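Local coordinates for Cbs-cp12 (Microcystis aeruginosa PCC 7806, PDB 5NMU), which probably takes part in the redox regulation of photosynthesis, as a hexameric fusion of a CBS-domain pair with a CP12 domain, at residues Tyr50-Glu55 with Ile77-Cys82; Ala144-Ala149 with Asp168-Leu173; Ile10-Val15 with Val120-Phe125; Val91-Arg96 with Lys134-Glu139. All coordinates share one frame; numbering follows the deposited sequence.

Contact 1 (Tyr50-Glu55 with Ile77-Cys82)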
# COMPACT_ATOMS: atom_id res chain seq x y z
N TYR A 50 -11.86 -20.21 10.20
CA TYR A 50 -11.00 -20.78 9.19
C TYR A 50 -9.78 -19.90 8.96
O TYR A 50 -9.80 -18.72 9.23
CB TYR A 50 -11.76 -21.00 7.85
CG TYR A 50 -12.68 -22.20 7.92
CD1 TYR A 50 -13.98 -22.06 8.39
CD2 TYR A 50 -12.23 -23.45 7.56
CE1 TYR A 50 -14.83 -23.15 8.46
CE2 TYR A 50 -13.05 -24.56 7.67
CZ TYR A 50 -14.36 -24.40 8.11
OH TYR A 50 -15.16 -25.49 8.18
N GLY A 51 -8.73 -20.52 8.47
CA GLY A 51 -7.53 -19.79 8.09
C GLY A 51 -7.09 -20.32 6.76
O GLY A 51 -7.66 -21.29 6.27
N ILE A 52 -6.10 -19.66 6.17
CA ILE A 52 -5.56 -20.05 4.89
C ILE A 52 -4.06 -19.73 4.88
O ILE A 52 -3.61 -18.73 5.43
CB ILE A 52 -6.29 -19.36 3.69
CG1 ILE A 52 -5.85 -19.98 2.33
CG2 ILE A 52 -6.07 -17.84 3.71
CD1 ILE A 52 -6.80 -19.64 1.20
N VAL A 53 -3.31 -20.62 4.23
CA VAL A 53 -1.91 -20.42 3.90
C VAL A 53 -1.75 -20.70 2.40
O VAL A 53 -2.30 -21.71 1.86
CB VAL A 53 -0.98 -21.25 4.83
CG1 VAL A 53 -1.20 -22.73 4.74
CG2 VAL A 53 0.46 -20.93 4.51
N THR A 54 -1.07 -19.76 1.73
CA THR A 54 -0.96 -19.75 0.27
C THR A 54 0.44 -19.88 -0.19
O THR A 54 1.38 -19.67 0.59
CB THR A 54 -1.46 -18.44 -0.35
OG1 THR A 54 -0.56 -17.36 -0.06
CG2 THR A 54 -2.89 -18.12 0.14
N GLU A 55 0.58 -20.22 -1.47
CA GLU A 55 1.90 -20.20 -2.12
C GLU A 55 2.70 -18.91 -1.91
O GLU A 55 3.94 -18.96 -1.77
CB GLU A 55 1.79 -20.50 -3.61
CG GLU A 55 0.96 -19.49 -4.41
CD GLU A 55 0.91 -19.81 -5.88
OE1 GLU A 55 1.46 -20.83 -6.24
OE2 GLU A 55 0.28 -19.05 -6.67
N ILE A 77 2.76 -18.04 9.48
CA ILE A 77 2.60 -17.41 8.16
C ILE A 77 1.14 -17.28 7.66
O ILE A 77 0.87 -16.47 6.76
CB ILE A 77 3.49 -18.07 7.09
CG1 ILE A 77 3.21 -19.54 6.92
CG2 ILE A 77 4.97 -17.91 7.47
CD1 ILE A 77 3.82 -20.12 5.65
N MET A 78 0.22 -18.06 8.24
CA MET A 78 -1.15 -18.10 7.78
C MET A 78 -1.88 -16.80 7.99
O MET A 78 -1.45 -15.96 8.79
CB MET A 78 -1.91 -19.20 8.51
CG MET A 78 -2.29 -18.89 9.95
SD MET A 78 -2.86 -20.39 10.76
CE MET A 78 -3.08 -19.78 12.45
N ALA A 79 -3.04 -16.72 7.34
CA ALA A 79 -4.01 -15.68 7.58
C ALA A 79 -5.18 -16.29 8.32
O ALA A 79 -5.85 -17.14 7.82
CB ALA A 79 -4.48 -15.09 6.26
N LYS A 80 -5.41 -15.87 9.55
CA LYS A 80 -6.46 -16.48 10.34
C LYS A 80 -6.91 -15.41 11.28
O LYS A 80 -6.06 -14.89 11.97
CB LYS A 80 -5.98 -17.67 11.14
CG LYS A 80 -7.10 -18.35 11.94
CD LYS A 80 -6.63 -19.60 12.68
CE LYS A 80 -7.68 -20.14 13.64
NZ LYS A 80 -7.48 -21.60 13.84
N PRO A 81 -8.19 -15.07 11.31
CA PRO A 81 -9.18 -15.47 10.28
C PRO A 81 -8.85 -14.96 8.88
O PRO A 81 -8.11 -14.02 8.72
CB PRO A 81 -10.48 -14.75 10.72
CG PRO A 81 -10.07 -13.75 11.77
CD PRO A 81 -8.59 -13.83 12.00
N CYS A 82 -9.44 -15.58 7.89
CA CYS A 82 -9.23 -15.19 6.51
C CYS A 82 -10.53 -14.75 5.88
O CYS A 82 -11.58 -14.96 6.46
CB CYS A 82 -8.58 -16.34 5.77
SG CYS A 82 -9.65 -17.74 5.62
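Ile52 and Ala79 form an antiparallel hydrogen-bonded pair and hold the two backbones together. Ala79 N donates to Ile52 O at 2.8 Å, in an almost straight bond (177° at the hydrogen). The return bond, from Ile52 N to Ala79 O, is 3.0 Å and more bent. Cys82 N adds a weak third bond to Tyr50 O. Side chains close in around this pair. With chi1 at -170°, Ile52 CG2 falls between the backbone N and the carbonyl carbon, and this branch rests on Cys82 CB, 3.6 Å away. Further along, Val53 CG2 meets Ile77 CD1 at 3.6 Å. Gly51 CA lies 3.1 Å from Ala79 O and 4.0 Å from Lys80 CB, a closeness that its lack of a side chain permits. A cis peptide precedes Pro81 and turns the chain before Cys82. Lys80 runs on, extended, to a salt bridge with Asp48. Beyond this shell, strand 51-54 is bonded to strand 38-41 through Gly51 with Val41 and Val53 with Leu39. Segment 77-82 adds a single bridge to the outer strand of the first CBS domain's sheet. Joining the two CBS domains in this way is consistent with a Bateman module.

Contact 2 (Ala144-Ala149 with Asp168-Leu173); sequences AAREDA and DVVEEL
Val170 packs against Ala145 and Arg146, and this is the tight part of the contact. Its two methyls divide the work. Val170 CG2 lies 3.5 Å from Ala145 C and also touches the Ala145 methyl. Val170 CG1 stands anti to the backbone N (chi1 174°) and reaches the aliphatic part of the arginine, 3.7 Å from Arg146 CG. The two side chains cross at about a right angle. Leu173 closes the same patch, with CD1 at 3.9 Å from Ala145 CB. Ala149 is buried too, but its CB is only loosely in touch with Val170 CG2, at 4.5 Å. The small Ala145 probably helps the helices approach. The axes of the two short segments pass 8.8 Å apart, with 160° between their directions, so they run nearly antiparallel. No hydrogen bond links the two segments.

The solvent side is looser. Val169 is exposed and brings only CG1 to Ala145 CB, at 4.2 Å. Arg146, bent at chi3, lies at the partly exposed border of the contact, where it also touches Trp167 and Gln174. Asp148 makes a salt bridge with Arg73 of the second subunit. The contact ties helix 138-156 to helix 161-178. The disulfide Cys153-Cys163, seen in this protein, joins the same two helices near their connecting turn. This is the disulfide-linked antiparallel helical hairpin of a CP12 domain.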
# COMPACT_ATOMS: atom_id res chain seq x y z
N ALA A 144 -31.37 4.26 -9.25
CA ALA A 144 -31.02 5.69 -9.18
C ALA A 144 -31.46 6.52 -10.39
O ALA A 144 -31.90 7.68 -10.27
CB ALA A 144 -29.49 5.89 -8.89
N ALA A 145 -31.32 5.92 -11.56
CA ALA A 145 -31.62 6.63 -12.76
C ALA A 145 -33.16 6.84 -12.93
O ALA A 145 -33.60 7.84 -13.51
CB ALA A 145 -31.06 5.87 -13.93
N ARG A 146 -33.93 5.91 -12.42
CA ARG A 146 -35.38 6.03 -12.38
C ARG A 146 -35.84 7.15 -11.42
O ARG A 146 -36.73 7.97 -11.80
CB ARG A 146 -36.05 4.70 -11.99
CG ARG A 146 -35.95 3.59 -13.06
CD ARG A 146 -36.52 2.26 -12.58
NE ARG A 146 -37.93 2.48 -12.45
CZ ARG A 146 -38.84 2.33 -13.43
NH1 ARG A 146 -38.51 1.87 -14.64
NH2 ARG A 146 -40.09 2.64 -13.17
N GLU A 147 -35.24 7.23 -10.23
CA GLU A 147 -35.47 8.39 -9.36
C GLU A 147 -35.10 9.69 -10.02
O GLU A 147 -35.84 10.63 -9.91
CB GLU A 147 -34.76 8.28 -8.02
CG GLU A 147 -35.32 7.16 -7.18
CD GLU A 147 -34.71 7.09 -5.80
OE1 GLU A 147 -34.13 8.09 -5.34
OE2 GLU A 147 -34.79 6.01 -5.17
N ASP A 148 -33.95 9.75 -10.71
CA ASP A 148 -33.57 10.98 -11.44
C ASP A 148 -34.60 11.33 -12.48
O ASP A 148 -34.92 12.50 -12.65
CB ASP A 148 -32.25 10.87 -12.19
CG ASP A 148 -31.03 10.79 -11.26
OD1 ASP A 148 -31.08 11.23 -10.11
OD2 ASP A 148 -29.99 10.22 -11.67
N ALA A 149 -35.09 10.32 -13.20
CA ALA A 149 -36.02 10.57 -14.29
C ALA A 149 -37.33 11.12 -13.74
O ALA A 149 -37.89 12.09 -14.27
CB ALA A 149 -36.28 9.31 -15.09
N ASP A 168 -34.37 7.81 -21.17
CA ASP A 168 -33.46 7.09 -22.06
C ASP A 168 -32.21 6.52 -21.34
O ASP A 168 -31.74 5.44 -21.67
CB ASP A 168 -33.06 7.91 -23.29
CG ASP A 168 -34.17 7.95 -24.40
OD1 ASP A 168 -35.06 7.04 -24.58
OD2 ASP A 168 -34.12 8.96 -25.12
N VAL A 169 -31.71 7.22 -20.32
CA VAL A 169 -30.66 6.64 -19.43
C VAL A 169 -31.19 5.35 -18.80
O VAL A 169 -30.53 4.33 -18.86
CB VAL A 169 -30.21 7.64 -18.33
CG1 VAL A 169 -29.12 7.02 -17.42
CG2 VAL A 169 -29.70 8.94 -18.96
N VAL A 170 -32.44 5.36 -18.29
CA VAL A 170 -33.00 4.13 -17.68
C VAL A 170 -33.12 2.97 -18.70
O VAL A 170 -32.73 1.81 -18.42
CB VAL A 170 -34.39 4.36 -17.04
CG1 VAL A 170 -35.02 3.06 -16.56
CG2 VAL A 170 -34.26 5.38 -15.91
N GLU A 171 -33.66 3.32 -19.85
CA GLU A 171 -33.89 2.36 -20.91
C GLU A 171 -32.57 1.63 -21.29
O GLU A 171 -32.52 0.40 -21.34
CB GLU A 171 -34.60 3.05 -22.12
CG GLU A 171 -34.13 2.58 -23.51
CD GLU A 171 -35.10 2.89 -24.68
OE1 GLU A 171 -35.59 1.88 -25.25
OE2 GLU A 171 -35.34 4.10 -25.05
N GLU A 172 -31.52 2.40 -21.57
CA GLU A 172 -30.21 1.85 -21.94
C GLU A 172 -29.69 0.93 -20.86
O GLU A 172 -29.30 -0.20 -21.16
CB GLU A 172 -29.21 2.98 -22.25
CG GLU A 172 -29.56 3.79 -23.53
CD GLU A 172 -29.52 2.91 -24.78
OE1 GLU A 172 -28.42 2.36 -25.05
OE2 GLU A 172 -30.57 2.74 -25.48
N LEU A 173 -29.73 1.38 -19.61
CA LEU A 173 -29.29 0.54 -18.49
C LEU A 173 -30.15 -0.73 -18.41
O LEU A 173 -29.60 -1.79 -18.19
CB LEU A 173 -29.29 1.28 -17.14
CG LEU A 173 -28.34 2.49 -17.00
CD1 LEU A 173 -28.73 3.33 -15.80
CD2 LEU A 173 -26.87 2.10 -16.88

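Contact 3 (Ile10-Val15 with Val120-Phe125); sequences IMTQNV and VSDILF
Thr12 and Asp122 meet because both first torsions are near -64°. Each turns its polar group away from its own carbonyl carbon, to the side of the backbone N. Thr12 OG1 then donates to Asp122 OD1 at 2.9 Å. The hydroxyl comes in on the syn side of the carboxylate, 19° out of its plane, and the two side chains cross at about a right angle. Ile10 takes the other rotation (chi1 68°), with CG1 between the backbone N and the carbonyl carbon. This sends CD1 over the helix backbone, 3.9 Å from Ile123 CA, and on to Ile123 CG1 at 4.0 Å. Ile10 O lies 3.4 Å from Asp122 CB.

The buried carboxylate has further partners. Asp122 OD1 forms a salt bridge with Lys126, which also bonds Ile10 O, and Asp122 OD2 accepts from Ser119 N. With an alanine in place of Asp122, the Thr12 hydroxyl would probably lose its acceptor and Lys126 its carboxylate, keeping the Ile10 carbonyl. Ser119 and Asp122 fit the Ser-x-x-Asp signature of CBS domains.

The loop at 10-15 lies along strand 113-119, with Thr12 backbone-bonded to Ile117 and Ile10 resting on Ile118. Helix 91-101 packs on Ile10 and Ile123 through Val91 and Val94, and the third subunit covers helix 120-126, where Ile123 meets its Val59.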
# COMPACT_ATOMS: atom_id res chain seq x y z
N ILE A 10 -17.80 -22.96 -9.69
CA ILE A 10 -16.46 -22.90 -10.30
C ILE A 10 -15.31 -23.18 -9.33
O ILE A 10 -14.19 -23.21 -9.74
CB ILE A 10 -16.21 -21.54 -11.02
CG1 ILE A 10 -16.12 -20.36 -10.02
CG2 ILE A 10 -17.32 -21.31 -12.05
CD1 ILE A 10 -15.44 -19.12 -10.61
N MET A 11 -15.60 -23.36 -8.06
CA MET A 11 -14.57 -23.61 -7.09
C MET A 11 -13.86 -24.93 -7.33
O MET A 11 -14.41 -25.81 -7.92
CB MET A 11 -15.15 -23.64 -5.69
CG MET A 11 -16.12 -24.78 -5.42
SD MET A 11 -16.82 -24.64 -3.78
CE MET A 11 -17.91 -26.08 -3.75
N THR A 12 -12.63 -25.04 -6.85
CA THR A 12 -12.02 -26.34 -6.75
C THR A 12 -12.69 -27.09 -5.57
O THR A 12 -12.64 -26.65 -4.42
CB THR A 12 -10.50 -26.18 -6.64
OG1 THR A 12 -10.07 -25.60 -7.87
CG2 THR A 12 -9.82 -27.53 -6.42
N GLN A 13 -13.32 -28.21 -5.90
CA GLN A 13 -14.16 -28.95 -4.96
C GLN A 13 -13.30 -29.73 -3.97
O GLN A 13 -13.65 -29.80 -2.75
CB GLN A 13 -15.16 -29.89 -5.67
CG GLN A 13 -16.45 -29.25 -6.21
N ASN A 14 -12.23 -30.34 -4.48
CA ASN A 14 -11.28 -31.08 -3.67
C ASN A 14 -10.57 -30.07 -2.85
O ASN A 14 -9.74 -29.35 -3.39
CB ASN A 14 -10.24 -31.82 -4.52
CG ASN A 14 -10.78 -33.12 -5.10
OD1 ASN A 14 -11.86 -33.59 -4.72
ND2 ASN A 14 -10.04 -33.69 -6.04
N VAL A 15 -10.88 -29.99 -1.57
CA VAL A 15 -10.22 -29.04 -0.71
C VAL A 15 -9.51 -29.86 0.36
O VAL A 15 -10.00 -30.88 0.75
CB VAL A 15 -11.17 -27.97 -0.16
CG1 VAL A 15 -12.24 -28.56 0.76
CG2 VAL A 15 -10.38 -26.87 0.53
N VAL A 120 -8.30 -16.96 -8.10
CA VAL A 120 -8.23 -16.21 -9.33
C VAL A 120 -8.15 -17.09 -10.55
O VAL A 120 -8.77 -16.74 -11.57
CB VAL A 120 -7.11 -15.13 -9.32
CG1 VAL A 120 -7.53 -14.03 -8.38
CG2 VAL A 120 -5.73 -15.68 -8.93
N SER A 121 -7.44 -18.22 -10.45
CA SER A 121 -7.35 -19.20 -11.53
C SER A 121 -8.75 -19.85 -11.83
O SER A 121 -9.13 -19.99 -12.98
CB SER A 121 -6.34 -20.30 -11.18
OG SER A 121 -5.10 -19.76 -10.75
N ASP A 122 -9.48 -20.23 -10.78
CA ASP A 122 -10.83 -20.76 -10.95
C ASP A 122 -11.68 -19.76 -11.70
O ASP A 122 -12.41 -20.15 -12.59
CB ASP A 122 -11.48 -21.11 -9.63
CG ASP A 122 -10.77 -22.21 -8.90
OD1 ASP A 122 -10.44 -23.26 -9.49
OD2 ASP A 122 -10.58 -22.00 -7.69
N ILE A 123 -11.53 -18.48 -11.41
CA ILE A 123 -12.26 -17.50 -12.12
C ILE A 123 -11.80 -17.40 -13.59
O ILE A 123 -12.63 -17.41 -14.51
CB ILE A 123 -12.18 -16.11 -11.46
CG1 ILE A 123 -12.80 -16.17 -10.06
CG2 ILE A 123 -12.94 -15.08 -12.30
CD1 ILE A 123 -12.58 -14.95 -9.20
N LEU A 124 -10.49 -17.30 -13.81
CA LEU A 124 -9.97 -17.13 -15.14
C LEU A 124 -10.41 -18.29 -16.04
O LEU A 124 -10.87 -18.07 -17.16
CB LEU A 124 -8.46 -17.05 -15.15
CG LEU A 124 -7.74 -17.04 -16.51
CD1 LEU A 124 -8.24 -15.89 -17.33
CD2 LEU A 124 -6.22 -16.90 -16.33
N PHE A 125 -10.29 -19.51 -15.52
CA PHE A 125 -10.55 -20.68 -16.31
C PHE A 125 -12.01 -21.10 -16.40
O PHE A 125 -12.35 -21.78 -17.32
CB PHE A 125 -9.72 -21.86 -15.80
CG PHE A 125 -8.25 -21.62 -15.77
CD1 PHE A 125 -7.61 -20.80 -16.70
CD2 PHE A 125 -7.48 -22.29 -14.84
CE1 PHE A 125 -6.21 -20.66 -16.71
CE2 PHE A 125 -6.11 -22.13 -14.81
CZ PHE A 125 -5.47 -21.31 -15.74

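Contact 4 (Val91-Arg96 with Lys134-Glu139)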
# COMPACT_ATOMS: atom_id res chain seq x y z
N VAL A 91 -20.05 -15.01 -9.35
CA VAL A 91 -18.66 -14.95 -9.74
C VAL A 91 -18.13 -13.52 -10.01
O VAL A 91 -16.95 -13.29 -9.87
CB VAL A 91 -18.39 -15.88 -10.94
CG1 VAL A 91 -18.64 -17.35 -10.57
CG2 VAL A 91 -19.21 -15.47 -12.15
N GLU A 92 -18.96 -12.59 -10.48
CA GLU A 92 -18.50 -11.19 -10.63
C GLU A 92 -18.18 -10.61 -9.22
O GLU A 92 -17.23 -9.80 -9.02
CB GLU A 92 -19.56 -10.34 -11.38
CG GLU A 92 -20.84 -9.99 -10.60
CD GLU A 92 -21.94 -11.03 -10.68
OE1 GLU A 92 -21.64 -12.25 -10.72
OE2 GLU A 92 -23.14 -10.62 -10.73
N TYR A 93 -18.95 -11.03 -8.21
CA TYR A 93 -18.67 -10.54 -6.85
C TYR A 93 -17.45 -11.17 -6.23
O TYR A 93 -16.80 -10.54 -5.46
CB TYR A 93 -19.85 -10.65 -5.93
CG TYR A 93 -20.98 -9.69 -6.30
CD1 TYR A 93 -20.75 -8.34 -6.31
CD2 TYR A 93 -22.25 -10.13 -6.60
CE1 TYR A 93 -21.74 -7.43 -6.63
CE2 TYR A 93 -23.28 -9.20 -6.92
CZ TYR A 93 -22.98 -7.84 -6.92
OH TYR A 93 -23.85 -6.84 -7.24
N VAL A 94 -17.17 -12.44 -6.52
CA VAL A 94 -16.00 -13.06 -5.96
C VAL A 94 -14.76 -12.31 -6.52
O VAL A 94 -13.76 -12.10 -5.79
CB VAL A 94 -15.85 -14.55 -6.35
CG1 VAL A 94 -14.52 -15.13 -5.81
CG2 VAL A 94 -17.01 -15.38 -5.85
N ALA A 95 -14.82 -11.95 -7.80
CA ALA A 95 -13.74 -11.20 -8.49
C ALA A 95 -13.53 -9.88 -7.77
O ALA A 95 -12.42 -9.51 -7.47
CB ALA A 95 -14.08 -10.94 -9.95
N ARG A 96 -14.63 -9.21 -7.46
CA ARG A 96 -14.56 -7.89 -6.84
C ARG A 96 -14.05 -7.96 -5.42
O ARG A 96 -13.23 -7.12 -5.06
CB ARG A 96 -15.91 -7.21 -6.87
CG ARG A 96 -15.87 -5.81 -6.33
CD ARG A 96 -17.17 -5.15 -6.61
NE ARG A 96 -17.07 -3.74 -6.26
CZ ARG A 96 -16.65 -2.76 -7.07
NH1 ARG A 96 -16.23 -3.00 -8.32
NH2 ARG A 96 -16.65 -1.51 -6.59
N LYS A 134 -20.88 -8.82 -16.28
CA LYS A 134 -21.95 -8.23 -15.44
C LYS A 134 -21.46 -6.89 -14.92
O LYS A 134 -20.51 -6.84 -14.17
CB LYS A 134 -22.36 -9.22 -14.33
CG LYS A 134 -22.84 -10.55 -14.92
CD LYS A 134 -23.87 -11.30 -14.09
CE LYS A 134 -23.65 -12.81 -14.20
NZ LYS A 134 -22.46 -13.35 -13.43
N ARG A 135 -22.06 -5.82 -15.43
CA ARG A 135 -21.81 -4.46 -14.96
C ARG A 135 -22.21 -4.38 -13.47
O ARG A 135 -23.38 -4.63 -13.11
CB ARG A 135 -22.63 -3.50 -15.80
CG ARG A 135 -22.60 -2.05 -15.36
CD ARG A 135 -23.38 -1.18 -16.33
NE ARG A 135 -23.11 0.23 -16.07
CZ ARG A 135 -23.36 1.24 -16.90
NH1 ARG A 135 -23.91 1.06 -18.11
NH2 ARG A 135 -23.02 2.47 -16.50
N LEU A 136 -21.22 -4.11 -12.62
CA LEU A 136 -21.43 -4.19 -11.18
C LEU A 136 -22.45 -3.12 -10.71
O LEU A 136 -22.51 -1.98 -11.22
CB LEU A 136 -20.10 -4.07 -10.38
CG LEU A 136 -19.31 -5.35 -9.99
CD1 LEU A 136 -19.91 -6.06 -8.79
CD2 LEU A 136 -19.15 -6.34 -11.14
N PHE A 137 -23.30 -3.57 -9.80
CA PHE A 137 -24.33 -2.75 -9.19
C PHE A 137 -25.29 -2.12 -10.18
O PHE A 137 -25.78 -1.03 -9.94
CB PHE A 137 -23.68 -1.66 -8.33
CG PHE A 137 -22.53 -2.14 -7.49
CD1 PHE A 137 -22.60 -3.34 -6.79
CD2 PHE A 137 -21.41 -1.35 -7.34
CE1 PHE A 137 -21.57 -3.76 -6.01
CE2 PHE A 137 -20.36 -1.77 -6.54
CZ PHE A 137 -20.44 -2.96 -5.86
N ILE A 138 -25.51 -2.78 -11.33
CA ILE A 138 -26.32 -2.18 -12.39
C ILE A 138 -27.75 -1.97 -11.96
O ILE A 138 -28.39 -1.01 -12.43
CB ILE A 138 -26.24 -2.97 -13.70
CG1 ILE A 138 -26.72 -2.07 -14.85
CG2 ILE A 138 -26.98 -4.33 -13.62
CD1 ILE A 138 -26.75 -2.71 -16.22
N GLU A 139 -28.26 -2.80 -11.04
CA GLU A 139 -29.60 -2.57 -10.47
C GLU A 139 -29.71 -1.31 -9.60
O GLU A 139 -30.76 -0.68 -9.58
CB GLU A 139 -30.16 -3.81 -9.73
CG GLU A 139 -30.55 -4.98 -10.65
CD GLU A 139 -31.64 -4.66 -11.74
OE1 GLU A 139 -32.64 -3.94 -11.48
OE2 GLU A 139 -31.53 -5.18 -12.89
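Glu92 and Lys134 pair where helix 91-101 of the second CBS domain meets the connector into the CP12 helices. The connector makes a type II turn from Arg135 to Ile138, and Phe137 takes the positive phi of its third position just before helix 138-156.

Lys134 NZ donates to Glu92 OE1 at 3.0 Å, a salt bridge. The amine comes from above the carboxylate plane, 59° out of it. Glu92 is folded back at chi2 (-87°), which lays its carboxylate across the lysine chain, so that OE2 sits 3.5 Å from Lys134 CD. A glutamine in its place would probably leave the ammonium group without its opposite charge and weaken the hold on the connector.

Leu136 wedges in next. Its CD2 rests on Glu92 CB at 4.0 Å, and its CD1 lies 3.6 Å from Arg96 CD. The arginine is extended from CG to NE and slides past the leucine in the opposite direction. Beyond it stands Phe137, whose CE2 lies over one face of the guanidinium, the two planes standing 79° apart. The second subunit also packs on this ring, through its Met78, and the third subunit packs on Leu136 through its Ala64. Tyr93 crosses the phenylalanine obliquely: Phe137 CE1 sits at the edge of the tyrosine ring, near its plane, 3.7 Å from Tyr93 CE1.

Contacts 1 and 3 are buried within the CBS pair, their centres about 17 Å apart, and contact 1 is nested in the loop that contact 3 closes. Contact 1 relies on backbone bonds at a sheet edge, contact 3 on a buried carboxylate. Contact 4 is only partly buried, mixing a salt bridge with aromatic packing. It touches contact 3 where Ile10 and Ile123 meet helix 91-101. Contact 2 is farthest out, its centre about 29 Å from the centre of the chain, and packs mainly apolar groups without a hydrogen bond between its segments. It shares helix 138-156 with contact 4, and Leu173 packs on Arg135. Contacts 1, 2 and 4 touch the second subunit.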